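Local structure of tail spike protein (Acinetobacter phage vB_AbaP_AS12, 6EU4) at residues 370-381 against 404-415; 425-433 against 440-451. The protein probably recognises and cleaves the capsular polysaccharide of Acinetobacter baumannii during infection, as the trimeric tailspike of the phage. All blocks are in the same frame, centred on the assembly; numbering follows the deposited sequence.

Contact 1 of 2, residues 370-381 against 404-415; sequences NSMFCVVSNSKV and SALAYVEGGSVF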
# COMPACT_ATOMS: atom_id res chain seq x y z
N ASN A 370 -12.70 7.96 25.70
CA ASN A 370 -13.23 6.64 25.31
C ASN A 370 -13.63 6.65 23.84
O ASN A 370 -14.80 6.62 23.48
CB ASN A 370 -14.37 6.21 26.22
CG ASN A 370 -15.68 7.02 26.04
OD1 ASN A 370 -15.69 8.26 25.95
ND2 ASN A 370 -16.80 6.30 26.05
N SER A 371 -12.60 6.64 22.99
CA SER A 371 -12.77 6.62 21.55
C SER A 371 -11.90 5.54 20.92
O SER A 371 -10.77 5.29 21.36
CB SER A 371 -12.43 7.98 20.93
OG SER A 371 -11.10 8.40 21.21
N MSE A 372 -12.40 4.91 19.87
CA MSE A 372 -11.58 3.92 19.19
C MSE A 372 -10.40 4.58 18.47
O MSE A 372 -9.27 4.08 18.55
CB MSE A 372 -12.39 3.08 18.22
CG MSE A 372 -13.31 2.08 18.92
SE MSE A 372 -12.33 0.69 19.93
CE MSE A 372 -12.26 1.55 21.69
N PHE A 373 -10.67 5.71 17.80
CA PHE A 373 -9.64 6.51 17.15
C PHE A 373 -9.57 7.83 17.89
O PHE A 373 -10.50 8.64 17.79
CB PHE A 373 -9.94 6.70 15.66
CG PHE A 373 -9.95 5.42 14.91
CD1 PHE A 373 -8.77 4.88 14.41
CD2 PHE A 373 -11.13 4.71 14.74
CE1 PHE A 373 -8.77 3.66 13.76
CE2 PHE A 373 -11.12 3.48 14.07
CZ PHE A 373 -9.94 2.97 13.59
N CYS A 374 -8.52 8.01 18.69
CA CYS A 374 -8.29 9.25 19.42
C CYS A 374 -7.25 10.02 18.60
O CYS A 374 -6.07 9.67 18.60
CB CYS A 374 -7.81 8.94 20.83
SG CYS A 374 -7.56 10.41 21.84
N VAL A 375 -7.70 11.05 17.89
CA VAL A 375 -6.95 11.67 16.80
C VAL A 375 -6.69 13.11 17.20
O VAL A 375 -7.56 13.97 17.05
CB VAL A 375 -7.72 11.59 15.48
CG1 VAL A 375 -6.89 12.09 14.31
CG2 VAL A 375 -8.16 10.16 15.20
N VAL A 376 -5.48 13.40 17.71
CA VAL A 376 -5.21 14.65 18.39
C VAL A 376 -3.92 15.31 17.87
O VAL A 376 -3.04 14.66 17.30
CB VAL A 376 -5.14 14.46 19.92
CG1 VAL A 376 -6.38 13.73 20.41
CG2 VAL A 376 -3.85 13.70 20.34
N SER A 377 -3.83 16.62 18.09
CA SER A 377 -2.61 17.41 17.86
C SER A 377 -2.08 17.26 16.43
O SER A 377 -0.99 16.73 16.18
CB SER A 377 -1.53 17.01 18.87
OG SER A 377 -1.95 17.29 20.19
N ASN A 378 -2.86 17.77 15.48
CA ASN A 378 -2.44 17.83 14.08
C ASN A 378 -2.14 16.44 13.50
O ASN A 378 -1.26 16.27 12.64
CB ASN A 378 -1.23 18.74 13.91
CG ASN A 378 -1.58 20.19 14.14
OD1 ASN A 378 -2.50 20.71 13.50
ND2 ASN A 378 -0.88 20.83 15.07
N SER A 379 -2.92 15.46 13.91
CA SER A 379 -2.84 14.14 13.30
C SER A 379 -3.68 14.07 12.03
O SER A 379 -4.55 14.90 11.77
CB SER A 379 -3.31 13.07 14.28
OG SER A 379 -2.34 12.83 15.28
N LYS A 380 -3.38 13.07 11.21
CA LYS A 380 -4.17 12.74 10.03
C LYS A 380 -4.35 11.24 10.06
O LYS A 380 -3.36 10.51 9.98
CB LYS A 380 -3.49 13.12 8.71
CG LYS A 380 -2.47 14.18 8.73
CD LYS A 380 -1.74 14.18 7.38
CE LYS A 380 -0.58 15.10 7.35
NZ LYS A 380 0.11 15.06 6.03
N VAL A 381 -5.59 10.77 10.19
CA VAL A 381 -5.87 9.35 10.25
C VAL A 381 -6.91 9.05 9.19
O VAL A 381 -7.96 9.71 9.15
CB VAL A 381 -6.36 8.92 11.65
CG1 VAL A 381 -6.90 7.51 11.65
CG2 VAL A 381 -5.24 9.04 12.67
N SER A 404 -17.93 2.86 23.54
CA SER A 404 -17.04 3.96 23.17
C SER A 404 -17.62 4.77 22.02
O SER A 404 -18.56 4.35 21.32
CB SER A 404 -15.67 3.43 22.76
OG SER A 404 -15.73 2.83 21.48
N ALA A 405 -17.01 5.93 21.79
CA ALA A 405 -17.12 6.62 20.52
C ALA A 405 -16.31 5.90 19.44
O ALA A 405 -15.40 5.11 19.73
CB ALA A 405 -16.62 8.07 20.66
N LEU A 406 -16.66 6.14 18.16
CA LEU A 406 -15.76 5.71 17.09
C LEU A 406 -14.50 6.56 17.09
O LEU A 406 -13.39 6.04 17.05
CB LEU A 406 -16.42 5.79 15.71
CG LEU A 406 -15.48 5.47 14.53
CD1 LEU A 406 -15.00 4.01 14.66
CD2 LEU A 406 -16.14 5.69 13.16
N ALA A 407 -14.66 7.88 17.18
CA ALA A 407 -13.51 8.76 17.04
C ALA A 407 -13.73 10.07 17.76
O ALA A 407 -14.85 10.57 17.86
CB ALA A 407 -13.21 9.05 15.58
N TYR A 408 -12.62 10.61 18.27
CA TYR A 408 -12.51 11.95 18.79
C TYR A 408 -11.40 12.63 18.03
O TYR A 408 -10.29 12.08 17.94
CB TYR A 408 -12.19 11.96 20.28
CG TYR A 408 -12.04 13.36 20.84
CD1 TYR A 408 -13.11 14.23 20.85
CD2 TYR A 408 -10.83 13.79 21.35
CE1 TYR A 408 -12.99 15.49 21.35
CE2 TYR A 408 -10.71 15.07 21.87
CZ TYR A 408 -11.79 15.90 21.87
OH TYR A 408 -11.69 17.18 22.36
N VAL A 409 -11.70 13.79 17.46
CA VAL A 409 -10.80 14.47 16.54
C VAL A 409 -10.64 15.91 17.01
O VAL A 409 -11.63 16.65 17.08
CB VAL A 409 -11.33 14.43 15.09
CG1 VAL A 409 -10.24 14.84 14.12
CG2 VAL A 409 -11.88 13.05 14.73
N GLU A 410 -9.41 16.32 17.31
CA GLU A 410 -9.19 17.64 17.89
C GLU A 410 -7.84 18.22 17.48
O GLU A 410 -6.99 17.56 16.87
CB GLU A 410 -9.28 17.57 19.43
CG GLU A 410 -8.08 16.96 20.12
CD GLU A 410 -6.98 17.98 20.45
OE1 GLU A 410 -5.83 17.79 19.99
OE2 GLU A 410 -7.27 18.98 21.14
N GLY A 411 -7.66 19.50 17.83
CA GLY A 411 -6.37 20.16 17.75
C GLY A 411 -5.75 20.19 16.36
O GLY A 411 -4.55 19.92 16.20
N GLY A 412 -6.54 20.56 15.35
CA GLY A 412 -6.07 20.65 13.99
C GLY A 412 -6.02 19.33 13.24
O GLY A 412 -5.55 19.31 12.10
N SER A 413 -6.47 18.24 13.85
CA SER A 413 -6.40 16.92 13.24
C SER A 413 -7.46 16.75 12.15
O SER A 413 -8.43 17.51 12.06
CB SER A 413 -6.58 15.84 14.28
OG SER A 413 -5.53 15.88 15.23
N VAL A 414 -7.27 15.72 11.34
CA VAL A 414 -8.23 15.33 10.32
C VAL A 414 -8.41 13.82 10.40
O VAL A 414 -7.44 13.08 10.61
CB VAL A 414 -7.82 15.79 8.91
CG1 VAL A 414 -6.49 15.19 8.50
CG2 VAL A 414 -8.91 15.46 7.90
N PHE A 415 -9.66 13.38 10.28
CA PHE A 415 -10.05 11.98 10.35
C PHE A 415 -10.92 11.68 9.14
O PHE A 415 -11.89 12.39 8.88
CB PHE A 415 -10.83 11.71 11.65
CG PHE A 415 -11.29 10.29 11.83
CD1 PHE A 415 -10.38 9.24 11.91
CD2 PHE A 415 -12.64 10.00 11.97
CE1 PHE A 415 -10.81 7.93 12.12
CE2 PHE A 415 -13.07 8.70 12.17
CZ PHE A 415 -12.16 7.66 12.24
O HOH W 1 -3.66 19.43 20.63
O HOH W 2 -3.65 21.22 10.90
O HOH W 3 -4.01 17.56 10.36
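Ser413 OG is gripped from both segments: it accepts the N-H of Ser379 at 3.0 Å (Ser379 N to Ser413 OG) and donates back to the carbonyl of Glu410, with 2.8 Å from Ser413 OG to Glu410 O. Its hydroxyl is turned anti to the carbonyl carbon (chi1 -63°), a position from which it braces the type I' turn 410-413 and the neighbouring corner at once. From the turn 410-413 the side chain of Glu410 bends across Val376, and Glu410 OE1 takes Ser377 N at 3.0 Å nearly head-on to its C-O bond. At the far end Ala405 O receives Met372 N (3.0 Å from Ala405 O) and Ser404 OG from opposite faces of its carbonyl plane, beside the bent selenomethionine chain. Between these ends strands 374-376 and 407-409 run parallel, 6° apart, joined by backbone bonds such as Val375 N to Tyr408 O (2.8 Å). The apolar layer lies along Phe373, Val375 and Val381. Phe415 CE1 approaches Phe373 CB at 3.8 Å, the two rings meeting obliquely with planes at 36°. Val381 CG1 lies at the Phe415 edge, while Leu406 CD1 meets the edge of Phe373, 3.9 Å from its CD2. Outward, Lys380 reaches Glu344 and also Glu420 and Thr422 of the second subunit. Backbone bonds thus set the register between successive coils, buried rings and valines fill the interior, and side-chain oxygens from Ser413 and Glu410 serve the N-H groups that the corners turn away from the regular strand pattern.

Contact 2 of 2, residues 425-433 against 440-451; sequences VPLEEIGIS and KLGVYYTTNASV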
# COMPACT_ATOMS: atom_id res chain seq x y z
N VAL A 425 -21.13 -3.25 14.15
CA VAL A 425 -22.45 -2.70 14.46
C VAL A 425 -22.49 -1.26 13.98
O VAL A 425 -21.45 -0.61 13.82
CB VAL A 425 -22.77 -2.80 15.97
CG1 VAL A 425 -22.72 -4.25 16.41
CG2 VAL A 425 -21.81 -1.99 16.83
N PRO A 426 -23.69 -0.73 13.77
CA PRO A 426 -23.82 0.58 13.12
C PRO A 426 -23.25 1.74 13.93
O PRO A 426 -23.41 1.82 15.15
CB PRO A 426 -25.34 0.74 12.98
CG PRO A 426 -25.91 -0.62 13.05
CD PRO A 426 -24.99 -1.43 13.90
N LEU A 427 -22.65 2.68 13.20
CA LEU A 427 -22.32 3.98 13.76
C LEU A 427 -23.59 4.75 14.07
O LEU A 427 -24.65 4.49 13.50
CB LEU A 427 -21.46 4.76 12.79
CG LEU A 427 -20.17 4.11 12.29
CD1 LEU A 427 -19.36 5.12 11.52
CD2 LEU A 427 -19.31 3.56 13.44
N GLU A 428 -23.50 5.67 15.03
CA GLU A 428 -24.70 6.32 15.55
C GLU A 428 -24.86 7.78 15.15
O GLU A 428 -26.00 8.21 14.92
CB GLU A 428 -24.72 6.20 17.07
CG GLU A 428 -24.78 4.76 17.51
CD GLU A 428 -25.04 4.62 18.98
OE1 GLU A 428 -26.17 4.95 19.43
OE2 GLU A 428 -24.11 4.20 19.69
N GLU A 429 -23.79 8.56 15.11
CA GLU A 429 -23.94 9.99 14.84
C GLU A 429 -22.57 10.58 14.59
O GLU A 429 -21.53 9.95 14.85
CB GLU A 429 -24.65 10.72 16.00
CG GLU A 429 -23.87 10.70 17.30
CD GLU A 429 -24.62 11.33 18.47
OE1 GLU A 429 -25.81 11.66 18.33
OE2 GLU A 429 -24.00 11.50 19.56
N ILE A 430 -22.57 11.82 14.10
CA ILE A 430 -21.33 12.56 13.88
C ILE A 430 -21.64 14.03 14.14
O ILE A 430 -22.70 14.53 13.74
CB ILE A 430 -20.77 12.33 12.46
CG1 ILE A 430 -19.59 13.25 12.17
CG2 ILE A 430 -21.84 12.48 11.38
CD1 ILE A 430 -18.74 12.75 11.01
N GLY A 431 -20.74 14.72 14.83
CA GLY A 431 -20.95 16.14 15.04
C GLY A 431 -19.88 16.79 15.89
O GLY A 431 -19.02 16.13 16.49
N ILE A 432 -19.96 18.12 15.92
CA ILE A 432 -19.09 18.93 16.76
C ILE A 432 -19.39 18.66 18.22
O ILE A 432 -20.56 18.58 18.62
CB ILE A 432 -19.29 20.42 16.43
CG1 ILE A 432 -18.83 20.69 15.00
CG2 ILE A 432 -18.53 21.30 17.42
CD1 ILE A 432 -19.26 22.03 14.47
N SER A 433 -18.35 18.55 19.03
CA SER A 433 -18.53 18.27 20.45
C SER A 433 -17.50 19.01 21.29
O SER A 433 -16.32 19.06 20.92
CB SER A 433 -18.38 16.77 20.73
OG SER A 433 -18.52 16.49 22.11
N LYS A 440 -22.11 7.20 22.69
CA LYS A 440 -22.56 6.57 21.46
C LYS A 440 -21.37 6.33 20.55
O LYS A 440 -20.35 7.02 20.63
CB LYS A 440 -23.60 7.45 20.74
CG LYS A 440 -24.88 7.66 21.53
CD LYS A 440 -25.88 8.45 20.71
CE LYS A 440 -27.26 8.45 21.36
NZ LYS A 440 -27.21 8.98 22.72
N LEU A 441 -21.52 5.35 19.65
CA LEU A 441 -20.47 4.99 18.70
C LEU A 441 -20.52 6.01 17.56
O LEU A 441 -20.99 5.73 16.45
CB LEU A 441 -20.65 3.56 18.22
CG LEU A 441 -19.54 3.00 17.34
CD1 LEU A 441 -18.23 2.85 18.14
CD2 LEU A 441 -19.97 1.65 16.75
N GLY A 442 -20.02 7.21 17.85
CA GLY A 442 -20.08 8.32 16.92
C GLY A 442 -18.71 8.93 16.65
O GLY A 442 -17.70 8.54 17.24
N VAL A 443 -18.72 9.89 15.73
CA VAL A 443 -17.54 10.66 15.37
C VAL A 443 -17.72 12.06 15.94
O VAL A 443 -18.62 12.79 15.52
CB VAL A 443 -17.35 10.72 13.85
CG1 VAL A 443 -16.14 11.59 13.52
CG2 VAL A 443 -17.17 9.32 13.30
N TYR A 444 -16.86 12.43 16.87
CA TYR A 444 -16.96 13.70 17.58
C TYR A 444 -15.72 14.52 17.29
O TYR A 444 -14.61 14.02 17.44
CB TYR A 444 -17.11 13.46 19.07
CG TYR A 444 -18.33 12.61 19.34
CD1 TYR A 444 -19.60 13.15 19.19
CD2 TYR A 444 -18.22 11.27 19.65
CE1 TYR A 444 -20.75 12.38 19.40
CE2 TYR A 444 -19.35 10.49 19.86
CZ TYR A 444 -20.60 11.05 19.72
OH TYR A 444 -21.72 10.26 19.93
N TYR A 445 -15.91 15.79 16.94
CA TYR A 445 -14.76 16.61 16.56
C TYR A 445 -14.94 18.03 17.05
O TYR A 445 -16.06 18.48 17.30
CB TYR A 445 -14.54 16.57 15.05
CG TYR A 445 -15.70 17.07 14.19
CD1 TYR A 445 -16.77 16.23 13.89
CD2 TYR A 445 -15.70 18.34 13.66
CE1 TYR A 445 -17.81 16.67 13.12
CE2 TYR A 445 -16.75 18.80 12.87
CZ TYR A 445 -17.80 17.94 12.60
OH TYR A 445 -18.84 18.40 11.83
N THR A 446 -13.82 18.72 17.24
CA THR A 446 -13.87 20.09 17.72
C THR A 446 -13.95 21.08 16.57
O THR A 446 -13.80 20.75 15.40
CB THR A 446 -12.65 20.40 18.59
OG1 THR A 446 -11.48 20.34 17.76
CG2 THR A 446 -12.50 19.40 19.73
N THR A 447 -14.19 22.36 16.93
CA THR A 447 -14.27 23.39 15.90
C THR A 447 -12.93 23.63 15.21
O THR A 447 -12.91 24.27 14.16
CB THR A 447 -14.79 24.71 16.50
OG1 THR A 447 -14.02 25.06 17.64
CG2 THR A 447 -16.22 24.57 16.92
N ASN A 448 -11.85 23.16 15.82
CA ASN A 448 -10.50 23.18 15.26
C ASN A 448 -10.12 21.75 14.91
O ASN A 448 -9.21 21.17 15.51
CB ASN A 448 -9.52 23.79 16.25
CG ASN A 448 -8.11 23.88 15.69
OD1 ASN A 448 -7.91 23.99 14.49
ND2 ASN A 448 -7.12 23.83 16.58
N ALA A 449 -10.90 21.15 14.03
CA ALA A 449 -10.58 19.83 13.49
C ALA A 449 -11.35 19.69 12.19
O ALA A 449 -12.24 20.48 11.88
CB ALA A 449 -10.96 18.71 14.47
N SER A 450 -10.97 18.67 11.43
CA SER A 450 -11.60 18.37 10.15
C SER A 450 -11.98 16.90 10.08
O SER A 450 -11.27 16.04 10.61
CB SER A 450 -10.68 18.71 8.98
OG SER A 450 -10.42 20.13 8.93
N VAL A 451 -13.09 16.63 9.39
CA VAL A 451 -13.55 15.27 9.17
C VAL A 451 -14.04 15.13 7.73
O VAL A 451 -14.57 16.07 7.13
CB VAL A 451 -14.68 14.86 10.14
CG1 VAL A 451 -14.18 14.85 11.59
CG2 VAL A 451 -15.88 15.78 10.01
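Strands 430-432 and 443-445 pair in parallel, Ile430 opposite Val443, their axes 4.9 Å apart at closest and 14° from alignment, with bonds such as Gly431 N to Val443 O (2.9 Å). Beside them Tyr444 OH donates to Glu429 OE2 at 2.6 Å, meeting the anti lone pair of that oxygen; OE2 sits at the ring edge, in its plane, with the carboxylate turned 86° from the ring. Glu429 N, by contrast, is buried here with no partner. Glu428 reaches across with an extended chain, and its OE2 takes Leu441 N at 2.8 Å along a nearly straight bond, from above the carboxylate plane; its OE1 bonds Ser394. Leu441 centres an inverse gamma turn and packs its CD2 against Leu427 CD2, 3.9 Å away. Tyr445 CG sits between its backbone N and carbonyl carbon (chi1 59°), which folds the ring over the 431-432 backbone. Ile432 N lies over one face and Val451 CG2 over the opposite one, both displaced toward the rim, with Ile430 CG1 at the edge. Ile432 CG1 adds a contact of 3.5 Å to Tyr445 CE2, and Asp462 holds the hydroxyl. Ile430 lies alongside Val443, its CD1 3.8 Å from Val443 CB. Strand 443-445 also pairs with 405-409, so strand 430-432, earlier in the chain, is laid on its other side. Together with the antiparallel pair 450-455 and 458-462, this departure from regular coiling is consistent with the closing end of a tailspike parallel beta-helix.

The two contacts are neighbours in one stack of strands, their centres about 9 Å apart: 404-415 of contact 1 pairs onward with 440-451 of contact 2, through 405-409 with 443-445 and 414-417 with 450-455. Contact 1 joins two consecutive coils that match over two strands and the corner between them, and is mostly buried, with phenylalanine and valine packing inside. Contact 2 matches over a single strand pair, is only partly buried, and relies more on two glutamate carboxylates, one of them taking a tyrosine hydroxyl. Contact 1 borders the second subunit, whereas no other chain of the assembly touches contact 2.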